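Local coordinates for protein geranyltranstransferase (PDB 1RTR) that synthesises farnesyl pyrophosphate as a prenyl transferase of isoprenoid biosynthesis, extending geranyl pyrophosphate and probably using magnesium as its relatives do, at residues S142-H147 against T178-T183; L203-Y208 against V266-Q271; L210-Q215 against T259-A264. All blocks are in the same frame, centred on the assembly; numbering follows the deposited sequence.

Contact 1 of 3, residues S142-H147 against T178-T183; sequences SIASGH and TGALLT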
ATOM      1  N   SER A 142       7.412   4.067  -0.992  1.00 46.92           N
ATOM      2  CA  SER A 142       6.689   3.367  -2.049  1.00 46.96           C
ATOM      3  C   SER A 142       7.630   2.671  -3.039  1.00 46.96           C
ATOM      4  O   SER A 142       7.337   1.558  -3.485  1.00 47.19           O
ATOM      5  CB  SER A 142       5.717   4.301  -2.769  1.00 46.70           C
ATOM      6  OG  SER A 142       6.410   5.368  -3.391  1.00 46.96           O
ATOM      7  N   ILE A 143       8.742   3.327  -3.379  1.00 46.83           N
ATOM      8  CA  ILE A 143       9.805   2.700  -4.168  1.00 47.03           C
ATOM      9  C   ILE A 143      10.487   1.547  -3.406  1.00 46.84           C
ATOM     10  O   ILE A 143      10.736   0.493  -3.977  1.00 46.86           O
ATOM     11  CB  ILE A 143      10.865   3.753  -4.652  1.00 47.43           C
ATOM     12  CG1 ILE A 143      10.242   4.780  -5.614  1.00 47.08           C
ATOM     13  CG2 ILE A 143      12.037   3.075  -5.351  1.00 46.87           C
ATOM     14  CD1 ILE A 143      11.074   6.063  -5.757  1.00 45.89           C
ATOM     15  N   ALA A 144      10.785   1.747  -2.124  1.00 46.75           N
ATOM     16  CA  ALA A 144      11.429   0.702  -1.319  1.00 46.67           C
ATOM     17  C   ALA A 144      10.572  -0.562  -1.207  1.00 46.92           C
ATOM     18  O   ALA A 144      11.107  -1.683  -1.150  1.00 47.22           O
ATOM     19  CB  ALA A 144      11.791   1.229   0.082  1.00 46.05           C
ATOM     20  N   SER A 145       9.250  -0.379  -1.178  1.00 46.66           N
ATOM     21  CA  SER A 145       8.326  -1.458  -0.867  1.00 46.92           C
ATOM     22  C   SER A 145       7.763  -2.115  -2.118  1.00 47.08           C
ATOM     23  O   SER A 145       7.305  -3.246  -2.070  1.00 47.32           O
ATOM     24  CB  SER A 145       7.174  -0.947   0.017  1.00 47.61           C
ATOM     25  OG  SER A 145       7.651  -0.349   1.225  1.00 47.58           O
ATOM     26  N   GLY A 146       7.815  -1.414  -3.244  1.00 46.80           N
ATOM     27  CA  GLY A 146       7.092  -1.848  -4.418  1.00 46.70           C
ATOM     28  C   GLY A 146       7.750  -2.886  -5.297  1.00 46.80           C
ATOM     29  O   GLY A 146       8.627  -3.646  -4.864  1.00 47.21           O
ATOM     30  N   HIS A 147       7.326  -2.905  -6.554  1.00 46.88           N
ATOM     31  CA  HIS A 147       7.734  -3.946  -7.483  1.00 47.04           C
ATOM     32  C   HIS A 147       9.239  -3.995  -7.729  1.00 47.12           C
ATOM     33  O   HIS A 147       9.757  -5.063  -8.005  1.00 47.55           O
ATOM     34  CB  HIS A 147       6.927  -3.901  -8.782  1.00 46.79           C
ATOM     35  CG  HIS A 147       7.231  -2.726  -9.652  1.00 47.07           C
ATOM     36  ND1 HIS A 147       7.756  -2.860 -10.916  1.00 47.55           N
ATOM     37  CD2 HIS A 147       7.061  -1.399  -9.454  1.00 47.38           C
ATOM     38  CE1 HIS A 147       7.905  -1.666 -11.459  1.00 48.09           C
ATOM     39  NE2 HIS A 147       7.495  -0.762 -10.590  1.00 47.97           N
ATOM     40  N   THR A 178      15.141  -7.437   1.375  1.00 52.38           N
ATOM     41  CA  THR A 178      15.527  -7.090   2.744  1.00 52.57           C
ATOM     42  C   THR A 178      16.121  -5.684   2.851  1.00 52.02           C
ATOM     43  O   THR A 178      15.741  -4.913   3.731  1.00 52.02           O
ATOM     44  CB  THR A 178      16.520  -8.157   3.312  1.00 53.15           C
ATOM     45  OG1 THR A 178      15.853  -9.426   3.414  1.00 55.52           O
ATOM     46  CG2 THR A 178      16.893  -7.870   4.750  1.00 52.78           C
ATOM     47  N   GLY A 179      17.033  -5.341   1.946  1.00 51.29           N
ATOM     48  CA  GLY A 179      17.783  -4.104   2.062  1.00 50.47           C
ATOM     49  C   GLY A 179      17.042  -2.806   1.794  1.00 50.10           C
ATOM     50  O   GLY A 179      17.449  -1.743   2.279  1.00 50.23           O
ATOM     51  N   ALA A 180      15.969  -2.857   1.015  1.00 49.43           N
ATOM     52  CA  ALA A 180      15.328  -1.608   0.604  1.00 48.87           C
ATOM     53  C   ALA A 180      14.650  -0.897   1.791  1.00 48.37           C
ATOM     54  O   ALA A 180      14.724   0.335   1.905  1.00 48.08           O
ATOM     55  CB  ALA A 180      14.375  -1.832  -0.567  1.00 48.44           C
ATOM     56  N   LEU A 181      14.029  -1.673   2.684  1.00 47.90           N
ATOM     57  CA  LEU A 181      13.491  -1.127   3.936  1.00 47.53           C
ATOM     58  C   LEU A 181      14.588  -0.544   4.825  1.00 47.64           C
ATOM     59  O   LEU A 181      14.428   0.568   5.383  1.00 47.34           O
ATOM     60  CB  LEU A 181      12.701  -2.180   4.706  1.00 47.71           C
ATOM     61  CG  LEU A 181      11.384  -2.678   4.079  1.00 47.74           C
ATOM     62  CD1 LEU A 181      10.549  -3.382   5.132  1.00 48.09           C
ATOM     63  CD2 LEU A 181      10.592  -1.539   3.441  1.00 45.94           C
ATOM     64  N   LEU A 182      15.706  -1.275   4.943  1.00 47.03           N
ATOM     65  CA  LEU A 182      16.834  -0.785   5.731  1.00 46.63           C
ATOM     66  C   LEU A 182      17.327   0.555   5.196  1.00 45.86           C
ATOM     67  O   LEU A 182      17.525   1.504   5.959  1.00 46.15           O
ATOM     68  CB  LEU A 182      17.969  -1.821   5.831  1.00 46.67           C
ATOM     69  CG  LEU A 182      17.620  -2.985   6.763  1.00 48.31           C
ATOM     70  CD1 LEU A 182      18.679  -4.050   6.726  1.00 49.58           C
ATOM     71  CD2 LEU A 182      17.400  -2.526   8.193  1.00 49.35           C
ATOM     72  N   THR A 183      17.492   0.637   3.885  1.00 44.72           N
ATOM     73  CA  THR A 183      17.910   1.875   3.253  1.00 43.87           C
ATOM     74  C   THR A 183      16.852   2.960   3.404  1.00 43.91           C
ATOM     75  O   THR A 183      17.191   4.148   3.505  1.00 44.06           O
ATOM     76  CB  THR A 183      18.237   1.613   1.752  1.00 43.72           C
ATOM     77  OG1 THR A 183      19.348   0.716   1.677  1.00 44.25           O
ATOM     78  CG2 THR A 183      18.756   2.868   1.062  1.00 41.62           C
TER
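Ala-144 and Ala-180 meet with their methyl groups pointing at one another's backbones, and they form the centre of a small, buried helix-to-helix contact of about 145 Å². The exchange is reciprocal. Ala-180 CB rests 3.3 Å from Ala-144 O, while Ala-144 CB lies 3.6 Å from Ala-180 O, so each methyl covers part of the peptide of the other helix as well as its side chain. The two methyl carbons, Ala-144 CB and Ala-180 CB, are 4.1 Å apart. With nothing larger than a methyl on either side at this point, the chains come close enough for Ala-144 CA and Ala-180 CA to be separated by only 4.9 Å.

Leu-181 supplies the rest of the packing. Its CG lies anti to the carbonyl carbon (chi1 -67°), and from there the branch reaches back to the other helix even though its CB does not face it. The methyl Leu-181 CD2 touches Ser-145 OG at 3.9 Å, a van der Waals contact between a methyl and a hydroxyl oxygen. The hydroxyl itself is used within its own helix, where Ser-145 OG is hydrogen-bonded to Leu-141 O. Beyond this pair, Leu-181 and Ser-145 both pack on Ile-74 of helix 65-83, and Ser-145 also reaches Thr-117 of the second subunit.

Gly-146 is where the chain leaves helical geometry, and His-147 ND1 just beyond it is hydrogen-bonded to Glu-31 OE2 of the second subunit, which ties this helix end to the dimer interface. The alanine pair thus joins the C-terminal turn of helix 131-145 to the N-terminal turn of helix 179-193, as close helix packing within the all-alpha isoprenoid synthase fold of the polyprenyl synthetases.

Contact 2 of 3, residues L203-Y208 against V266-Q271; sequences LESYSY and VDELTQ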
ATOM      1  N   LEU A 203      25.650   7.732   3.870  1.00 59.14           N
ATOM      2  CA  LEU A 203      24.638   7.033   4.658  1.00 58.06           C
ATOM      3  C   LEU A 203      23.997   5.954   3.813  1.00 57.25           C
ATOM      4  O   LEU A 203      23.692   4.865   4.303  1.00 56.68           O
ATOM      5  CB  LEU A 203      23.604   8.018   5.201  1.00 58.45           C
ATOM      6  CG  LEU A 203      24.082   8.828   6.413  1.00 57.92           C
ATOM      7  CD1 LEU A 203      23.245  10.086   6.585  1.00 56.21           C
ATOM      8  CD2 LEU A 203      24.065   7.964   7.677  1.00 56.95           C
ATOM      9  N   GLU A 204      23.839   6.266   2.528  1.00 56.62           N
ATOM     10  CA  GLU A 204      23.367   5.313   1.526  1.00 56.81           C
ATOM     11  C   GLU A 204      24.218   4.045   1.433  1.00 55.92           C
ATOM     12  O   GLU A 204      23.710   2.952   1.721  1.00 56.01           O
ATOM     13  CB  GLU A 204      23.262   5.981   0.160  1.00 57.06           C
ATOM     14  CG  GLU A 204      21.850   6.304  -0.261  1.00 59.79           C
ATOM     15  CD  GLU A 204      21.409   5.521  -1.481  1.00 65.36           C
ATOM     16  OE1 GLU A 204      21.401   4.256  -1.389  1.00 66.67           O
ATOM     17  OE2 GLU A 204      21.073   6.180  -2.520  1.00 65.41           O
ATOM     18  N   SER A 205      25.495   4.178   1.055  1.00 54.63           N
ATOM     19  CA  SER A 205      26.390   3.012   1.043  1.00 53.89           C
ATOM     20  C   SER A 205      26.379   2.315   2.375  1.00 52.82           C
ATOM     21  O   SER A 205      26.299   1.080   2.436  1.00 52.78           O
ATOM     22  CB  SER A 205      27.838   3.361   0.702  1.00 54.09           C
ATOM     23  OG  SER A 205      27.907   4.276  -0.360  1.00 55.67           O
ATOM     24  N   TYR A 206      26.453   3.094   3.449  1.00 51.85           N
ATOM     25  CA  TYR A 206      26.417   2.486   4.764  1.00 51.16           C
ATOM     26  C   TYR A 206      25.217   1.565   4.851  1.00 50.94           C
ATOM     27  O   TYR A 206      25.360   0.405   5.242  1.00 51.47           O
ATOM     28  CB  TYR A 206      26.398   3.537   5.881  1.00 51.32           C
ATOM     29  CG  TYR A 206      25.876   2.998   7.205  1.00 50.95           C
ATOM     30  CD1 TYR A 206      24.532   3.144   7.565  1.00 50.45           C
ATOM     31  CD2 TYR A 206      26.718   2.321   8.081  1.00 50.67           C
ATOM     32  CE1 TYR A 206      24.052   2.643   8.783  1.00 51.51           C
ATOM     33  CE2 TYR A 206      26.249   1.813   9.291  1.00 51.05           C
ATOM     34  CZ  TYR A 206      24.922   1.987   9.638  1.00 51.12           C
ATOM     35  OH  TYR A 206      24.466   1.484  10.827  1.00 50.61           O
ATOM     36  N   SER A 207      24.036   2.061   4.466  1.00 50.68           N
ATOM     37  CA  SER A 207      22.796   1.282   4.617  1.00 50.43           C
ATOM     38  C   SER A 207      22.770   0.047   3.736  1.00 50.43           C
ATOM     39  O   SER A 207      22.311  -1.021   4.161  1.00 49.65           O
ATOM     40  CB  SER A 207      21.559   2.148   4.367  1.00 50.40           C
ATOM     41  OG  SER A 207      21.333   2.322   2.980  1.00 50.43           O
ATOM     42  N   TYR A 208      23.274   0.191   2.510  1.00 51.11           N
ATOM     43  CA  TYR A 208      23.402  -0.949   1.606  1.00 52.13           C
ATOM     44  C   TYR A 208      24.257  -2.067   2.203  1.00 52.18           C
ATOM     45  O   TYR A 208      23.825  -3.226   2.247  1.00 52.52           O
ATOM     46  CB  TYR A 208      23.965  -0.529   0.244  1.00 52.82           C
ATOM     47  CG  TYR A 208      24.393  -1.719  -0.577  1.00 54.79           C
ATOM     48  CD1 TYR A 208      25.742  -2.098  -0.641  1.00 57.33           C
ATOM     49  CD2 TYR A 208      23.455  -2.485  -1.273  1.00 56.03           C
ATOM     50  CE1 TYR A 208      26.146  -3.196  -1.392  1.00 59.32           C
ATOM     51  CE2 TYR A 208      23.846  -3.598  -2.023  1.00 59.47           C
ATOM     52  CZ  TYR A 208      25.195  -3.945  -2.078  1.00 60.38           C
ATOM     53  OH  TYR A 208      25.600  -5.033  -2.813  1.00 62.47           O
ATOM     54  N   VAL A 266      31.550   0.169   8.209  1.00 65.58           N
ATOM     55  CA  VAL A 266      32.446   0.877   9.139  1.00 65.53           C
ATOM     56  C   VAL A 266      33.275   1.943   8.421  1.00 65.61           C
ATOM     57  O   VAL A 266      33.443   3.048   8.929  1.00 66.02           O
ATOM     58  CB  VAL A 266      33.372  -0.117   9.909  1.00 65.61           C
ATOM     59  CG1 VAL A 266      34.437   0.608  10.742  1.00 65.71           C
ATOM     60  CG2 VAL A 266      32.562  -1.019  10.803  1.00 65.43           C
ATOM     61  N   ASP A 267      33.770   1.615   7.233  1.00 65.82           N
ATOM     62  CA  ASP A 267      34.510   2.566   6.413  1.00 65.99           C
ATOM     63  C   ASP A 267      33.644   3.785   6.186  1.00 66.01           C
ATOM     64  O   ASP A 267      34.051   4.893   6.484  1.00 66.05           O
ATOM     65  CB  ASP A 267      34.908   1.933   5.074  1.00 66.11           C
ATOM     66  CG  ASP A 267      36.063   2.649   4.398  1.00 66.42           C
ATOM     67  OD1 ASP A 267      36.387   2.312   3.236  1.00 66.31           O
ATOM     68  OD2 ASP A 267      36.714   3.554   4.950  1.00 68.58           O
ATOM     69  N   GLU A 268      32.424   3.559   5.701  1.00 66.69           N
ATOM     70  CA  GLU A 268      31.508   4.635   5.291  1.00 67.03           C
ATOM     71  C   GLU A 268      31.151   5.625   6.407  1.00 67.10           C
ATOM     72  O   GLU A 268      31.080   6.835   6.180  1.00 66.50           O
ATOM     73  CB  GLU A 268      30.244   4.046   4.650  1.00 66.85           C
ATOM     74  CG  GLU A 268      30.410   3.680   3.181  1.00 67.10           C
ATOM     75  CD  GLU A 268      30.786   4.864   2.298  1.00 69.01           C
ATOM     76  OE1 GLU A 268      31.126   4.645   1.102  1.00 68.55           O
ATOM     77  OE2 GLU A 268      30.739   6.018   2.798  1.00 69.48           O
ATOM     78  N   LEU A 269      30.946   5.095   7.607  1.00 67.70           N
ATOM     79  CA  LEU A 269      30.764   5.916   8.793  1.00 68.57           C
ATOM     80  C   LEU A 269      31.937   6.861   9.060  1.00 69.58           C
ATOM     81  O   LEU A 269      31.709   8.042   9.342  1.00 70.42           O
ATOM     82  CB  LEU A 269      30.468   5.043  10.013  1.00 68.28           C
ATOM     83  CG  LEU A 269      29.142   4.278   9.956  1.00 67.78           C
ATOM     84  CD1 LEU A 269      28.966   3.422  11.189  1.00 67.73           C
ATOM     85  CD2 LEU A 269      27.939   5.207   9.765  1.00 66.86           C
ATOM     86  N   THR A 270      33.179   6.372   8.944  1.00 70.40           N
ATOM     87  CA  THR A 270      34.358   7.230   9.171  1.00 70.96           C
ATOM     88  C   THR A 270      34.489   8.364   8.155  1.00 71.46           C
ATOM     89  O   THR A 270      35.287   9.283   8.345  1.00 71.81           O
ATOM     90  CB  THR A 270      35.707   6.431   9.240  1.00 71.14           C
ATOM     91  OG1 THR A 270      36.151   6.102   7.916  1.00 71.78           O
ATOM     92  CG2 THR A 270      35.559   5.079   9.955  1.00 70.43           C
ATOM     93  N   GLN A 271      33.716   8.311   7.078  1.00 72.13           N
ATOM     94  CA  GLN A 271      33.740   9.397   6.101  1.00 72.94           C
ATOM     95  C   GLN A 271      32.653  10.446   6.338  1.00 73.17           C
ATOM     96  O   GLN A 271      32.616  11.477   5.653  1.00 72.92           O
ATOM     97  CB  GLN A 271      33.683   8.843   4.671  1.00 73.31           C
ATOM     98  CG  GLN A 271      35.043   8.738   3.977  1.00 74.86           C
ATOM     99  CD  GLN A 271      36.132   8.166   4.885  1.00 76.88           C
ATOM    100  OE1 GLN A 271      36.081   6.989   5.261  1.00 77.36           O
ATOM    101  NE2 GLN A 271      37.109   9.000   5.248  1.00 77.19           N
TER
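Tyr-206 carries its ring anti to the backbone N (chi1 160°), and Leu-269 turns its CG anti to the carbonyl carbon; together these torsions lay the leucine branch over one face of the phenol ring. The methyl Leu-269 CD2 stands 4.0 Å from the centroid of the Tyr-206 ring, 27° off the ring normal, which makes it a CH-pi contact displaced from the centre. The displacement is toward the CD2-CE2 side: Tyr-206 CD2 is 3.6 Å from Leu-269 CD2. The other methyl, Leu-269 CD1, is on the same side of the ring but comes in near its rim, 3.7 Å from Tyr-206 CE2, so the leucine lies at a slant across the ring. The backbone oxygen Leu-203 O lies in the plane of the same ring, at its edge. At the far end the phenol is anchored by a hydrogen bond from Tyr-206 OH to Leu-281 O, which helps to fix the direction of the ring axis.

Nearer the surface, Glu-268 packs its aliphatic part between the helices. Its CB is 4.1 Å from Tyr-206 CB, and a bend at chi2 brings the chain alongside Ser-205, where Glu-268 CG meets Ser-205 CB at 3.6 Å. The carboxylate stays by the serine, with Glu-268 OE1 also 3.6 Å from Ser-205 CB. Ser-205 OG has a weak hydrogen bond to Glu-201 O, one turn earlier.

The segments 203-208 and 266-271 run antiparallel, their axes at 163° and 8.5 Å apart, on helix 197-227 and near the end of helix 245-270. Helix 279-289 packs on Tyr-206 and Leu-269 through Val-285 and Leu-281, while Leu-203 and Ser-207 rest on Val-186 of helix 179-193, so helix 197-227 is packed between its neighbours.

Contact 3 of 3, residues L210-Q215 against T259-A264; sequences LGMMFQ and TYHRDA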
ATOM      1  N   LEU A 210      25.234  -2.471   5.362  1.00 53.73           N
ATOM      2  CA  LEU A 210      24.581  -2.949   6.580  1.00 54.42           C
ATOM      3  C   LEU A 210      23.507  -3.983   6.238  1.00 54.72           C
ATOM      4  O   LEU A 210      23.381  -5.001   6.921  1.00 55.08           O
ATOM      5  CB  LEU A 210      23.977  -1.788   7.368  1.00 54.72           C
ATOM      6  CG  LEU A 210      23.258  -2.165   8.665  1.00 54.64           C
ATOM      7  CD1 LEU A 210      24.294  -2.545   9.717  1.00 54.89           C
ATOM      8  CD2 LEU A 210      22.385  -1.011   9.145  1.00 53.45           C
ATOM      9  N   GLY A 211      22.758  -3.723   5.166  1.00 54.93           N
ATOM     10  CA  GLY A 211      21.709  -4.621   4.718  1.00 55.43           C
ATOM     11  C   GLY A 211      22.202  -5.977   4.263  1.00 55.89           C
ATOM     12  O   GLY A 211      21.605  -7.003   4.602  1.00 56.16           O
ATOM     13  N   MET A 212      23.282  -5.988   3.487  1.00 56.17           N
ATOM     14  CA  MET A 212      23.875  -7.245   3.031  1.00 56.85           C
ATOM     15  C   MET A 212      24.440  -8.069   4.200  1.00 57.81           C
ATOM     16  O   MET A 212      24.347  -9.296   4.190  1.00 57.76           O
ATOM     17  CB  MET A 212      24.919  -7.003   1.931  1.00 56.32           C
ATOM     18  CG  MET A 212      24.372  -6.259   0.674  1.00 55.80           C
ATOM     19  SD  MET A 212      22.826  -6.935  -0.121  1.00 51.97           S
ATOM     20  CE  MET A 212      23.330  -8.562  -0.497  1.00 50.07           C
ATOM     21  N   MET A 213      24.976  -7.403   5.227  1.00 59.17           N
ATOM     22  CA  MET A 213      25.430  -8.105   6.444  1.00 60.47           C
ATOM     23  C   MET A 213      24.360  -9.025   6.997  1.00 62.07           C
ATOM     24  O   MET A 213      24.633 -10.179   7.336  1.00 62.68           O
ATOM     25  CB  MET A 213      25.869  -7.129   7.545  1.00 59.76           C
ATOM     26  CG  MET A 213      27.102  -6.292   7.208  1.00 57.38           C
ATOM     27  SD  MET A 213      27.568  -5.227   8.563  1.00 52.33           S
ATOM     28  CE  MET A 213      27.903  -6.491   9.777  1.00 49.85           C
ATOM     29  N   PHE A 214      23.140  -8.500   7.061  1.00 64.33           N
ATOM     30  CA  PHE A 214      21.989  -9.129   7.720  1.00 66.34           C
ATOM     31  C   PHE A 214      21.811 -10.617   7.383  1.00 66.67           C
ATOM     32  O   PHE A 214      21.759 -11.468   8.273  1.00 67.14           O
ATOM     33  CB  PHE A 214      20.728  -8.329   7.341  1.00 67.17           C
ATOM     34  CG  PHE A 214      19.522  -8.618   8.191  1.00 70.40           C
ATOM     35  CD1 PHE A 214      18.893  -7.583   8.881  1.00 73.44           C
ATOM     36  CD2 PHE A 214      18.985  -9.909   8.271  1.00 73.08           C
ATOM     37  CE1 PHE A 214      17.755  -7.832   9.665  1.00 75.24           C
ATOM     38  CE2 PHE A 214      17.853 -10.177   9.057  1.00 75.38           C
ATOM     39  CZ  PHE A 214      17.233  -9.134   9.754  1.00 75.87           C
ATOM     40  N   GLN A 215      21.723 -10.923   6.094  1.00 67.09           N
ATOM     41  CA  GLN A 215      21.369 -12.263   5.656  1.00 67.48           C
ATOM     42  C   GLN A 215      22.561 -13.207   5.667  1.00 67.23           C
ATOM     43  O   GLN A 215      22.401 -14.413   5.909  1.00 67.45           O
ATOM     44  CB  GLN A 215      20.715 -12.218   4.267  1.00 68.13           C
ATOM     45  CG  GLN A 215      19.271 -11.668   4.273  1.00 69.83           C
ATOM     46  CD  GLN A 215      18.323 -12.489   5.151  1.00 71.84           C
ATOM     47  OE1 GLN A 215      18.402 -13.726   5.185  1.00 72.56           O
ATOM     48  NE2 GLN A 215      17.436 -11.802   5.867  1.00 72.45           N
ATOM     49  N   THR A 259      32.570  -9.999   6.450  1.00 58.78           N
ATOM     50  CA  THR A 259      33.621  -9.078   6.882  1.00 58.20           C
ATOM     51  C   THR A 259      33.793  -7.936   5.903  1.00 57.83           C
ATOM     52  O   THR A 259      33.989  -6.799   6.314  1.00 57.88           O
ATOM     53  CB  THR A 259      34.953  -9.847   7.101  1.00 58.59           C
ATOM     54  OG1 THR A 259      34.791 -10.772   8.187  1.00 59.00           O
ATOM     55  CG2 THR A 259      36.072  -8.923   7.578  1.00 57.45           C
ATOM     56  N   TYR A 260      33.715  -8.234   4.610  1.00 57.77           N
ATOM     57  CA  TYR A 260      33.820  -7.200   3.585  1.00 57.65           C
ATOM     58  C   TYR A 260      32.714  -6.119   3.721  1.00 57.99           C
ATOM     59  O   TYR A 260      32.978  -4.921   3.598  1.00 57.86           O
ATOM     60  CB  TYR A 260      33.805  -7.826   2.188  1.00 57.41           C
ATOM     61  CG  TYR A 260      33.361  -6.850   1.130  1.00 57.32           C
ATOM     62  CD1 TYR A 260      34.219  -5.845   0.682  1.00 56.92           C
ATOM     63  CD2 TYR A 260      32.063  -6.896   0.616  1.00 56.84           C
ATOM     64  CE1 TYR A 260      33.801  -4.927  -0.275  1.00 57.67           C
ATOM     65  CE2 TYR A 260      31.638  -5.982  -0.335  1.00 57.12           C
ATOM     66  CZ  TYR A 260      32.510  -5.002  -0.774  1.00 56.82           C
ATOM     67  OH  TYR A 260      32.097  -4.098  -1.718  1.00 57.38           O
ATOM     68  N   HIS A 261      31.482  -6.551   3.962  1.00 58.32           N
ATOM     69  CA  HIS A 261      30.377  -5.624   4.169  1.00 59.11           C
ATOM     70  C   HIS A 261      30.506  -4.849   5.490  1.00 60.10           C
ATOM     71  O   HIS A 261      30.299  -3.624   5.525  1.00 59.07           O
ATOM     72  CB  HIS A 261      29.045  -6.367   4.081  1.00 58.81           C
ATOM     73  CG  HIS A 261      28.674  -6.740   2.685  1.00 57.89           C
ATOM     74  ND1 HIS A 261      28.606  -5.813   1.667  1.00 58.07           N
ATOM     75  CD2 HIS A 261      28.400  -7.940   2.124  1.00 56.56           C
ATOM     76  CE1 HIS A 261      28.287  -6.426   0.541  1.00 58.14           C
ATOM     77  NE2 HIS A 261      28.158  -7.718   0.792  1.00 57.84           N
ATOM     78  N   ARG A 262      30.860  -5.579   6.554  1.00 61.33           N
ATOM     79  CA  ARG A 262      31.220  -4.998   7.850  1.00 62.83           C
ATOM     80  C   ARG A 262      32.230  -3.882   7.637  1.00 63.13           C
ATOM     81  O   ARG A 262      32.029  -2.769   8.100  1.00 63.76           O
ATOM     82  CB  ARG A 262      31.798  -6.089   8.769  1.00 63.56           C
ATOM     83  CG  ARG A 262      32.174  -5.683  10.208  1.00 65.75           C
ATOM     84  CD  ARG A 262      33.206  -4.562  10.308  1.00 69.12           C
ATOM     85  NE  ARG A 262      34.487  -4.953  10.909  1.00 71.36           N
ATOM     86  CZ  ARG A 262      34.698  -5.105  12.213  1.00 71.45           C
ATOM     87  NH1 ARG A 262      35.903  -5.430  12.644  1.00 70.80           N
ATOM     88  NH2 ARG A 262      33.711  -4.935  13.087  1.00 73.13           N
ATOM     89  N   ASP A 263      33.294  -4.171   6.897  1.00 63.50           N
ATOM     90  CA  ASP A 263      34.372  -3.214   6.707  1.00 63.85           C
ATOM     91  C   ASP A 263      33.944  -2.022   5.887  1.00 63.55           C
ATOM     92  O   ASP A 263      34.358  -0.903   6.160  1.00 63.44           O
ATOM     93  CB  ASP A 263      35.595  -3.886   6.069  1.00 64.27           C
ATOM     94  CG  ASP A 263      36.343  -4.776   7.038  1.00 65.61           C
ATOM     95  OD1 ASP A 263      37.269  -5.492   6.598  1.00 67.72           O
ATOM     96  OD2 ASP A 263      36.074  -4.837   8.262  1.00 68.19           O
ATOM     97  N   ALA A 264      33.124  -2.261   4.871  1.00 63.95           N
ATOM     98  CA  ALA A 264      32.659  -1.182   3.991  1.00 64.08           C
ATOM     99  C   ALA A 264      31.646  -0.282   4.707  1.00 63.86           C
ATOM    100  O   ALA A 264      31.625   0.925   4.483  1.00 63.43           O
ATOM    101  CB  ALA A 264      32.085  -1.747   2.689  1.00 63.94           C
TER
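Arg-262, whose backbone and CB support the thioether of Met-213, directs its NE to Asp-263 OD2 in a salt bridge of 3.1 Å, with an N-H...O angle of 146°. The carboxylate oxygen lies in the guanidinium plane, at its edge. A second acid, Asp-286, binds NH2 of the same arginine, and the ring of Tyr-289 takes part in a cation-pi contact with it; these partners on helix 279-289 should help to set the rotation of the group and offset its charge.

This pair of helices belongs to the all-alpha isoprenoid synthase bundle. Segments 210-215 and 259-264 pass each other antiparallel at 153°, their axes 8.5 Å apart, on helices 197-227 and 245-270, and the contact is buried.

Its centre is the imidazole of His-261, held between two side chains. Met-212 CB sits 3.5 Å from the centroid of the His-261 ring, 11° off the normal, so it lies almost squarely over the face in a CH-pi contact. Tyr-260 CD2 covers the opposite face, 3.7 Å above the plane of the His-261 ring and likewise over its centre. The imidazole is therefore held flat from both sides, while His-261 ND1 is hydrogen-bonded to His-209 ND1, a bond that would limit its rotation. Met-212 then bends at chi2 and chi3, so that its end turns away from the other helix.

Met-213 behaves differently. Its CG passes His-261 CB at 3.7 Å, the two side chains running in opposite directions, and the chain stays extended as far as the sulfur before bending at chi3. Met-213 SD ends 3.7 Å from Arg-262 CA, and the terminal methyl Met-213 CE lies 4.0 Å from Arg-262 CB.

In the fold
Contacts 2 and 3 are successive parts of one antiparallel pairing, helix 197-227 against helix 245-270, and their centres are about 10 Å apart. Contact 1 lies deeper, about 18 Å from the centre of contact 2 and 17 Å from that of contact 3, and reaches both through helix 179-193: Thr-183 OG1 and Ser-207 OG, 2.9 Å apart, are probably hydrogen-bonded, and Leu-182 CD1 packs 3.7 Å from Gly-211 CA. Beyond Gln-215, helix 197-227 continues into an Asp-Asp-Leu-Leu-Asp stretch, in related synthases the second aspartate-rich motif, which helps bind the allylic pyrophosphate through magnesium. Contacts 2 and 3 thus pack the helix that probably carries part of the active site, and contact 1 borders it through helix 179-193.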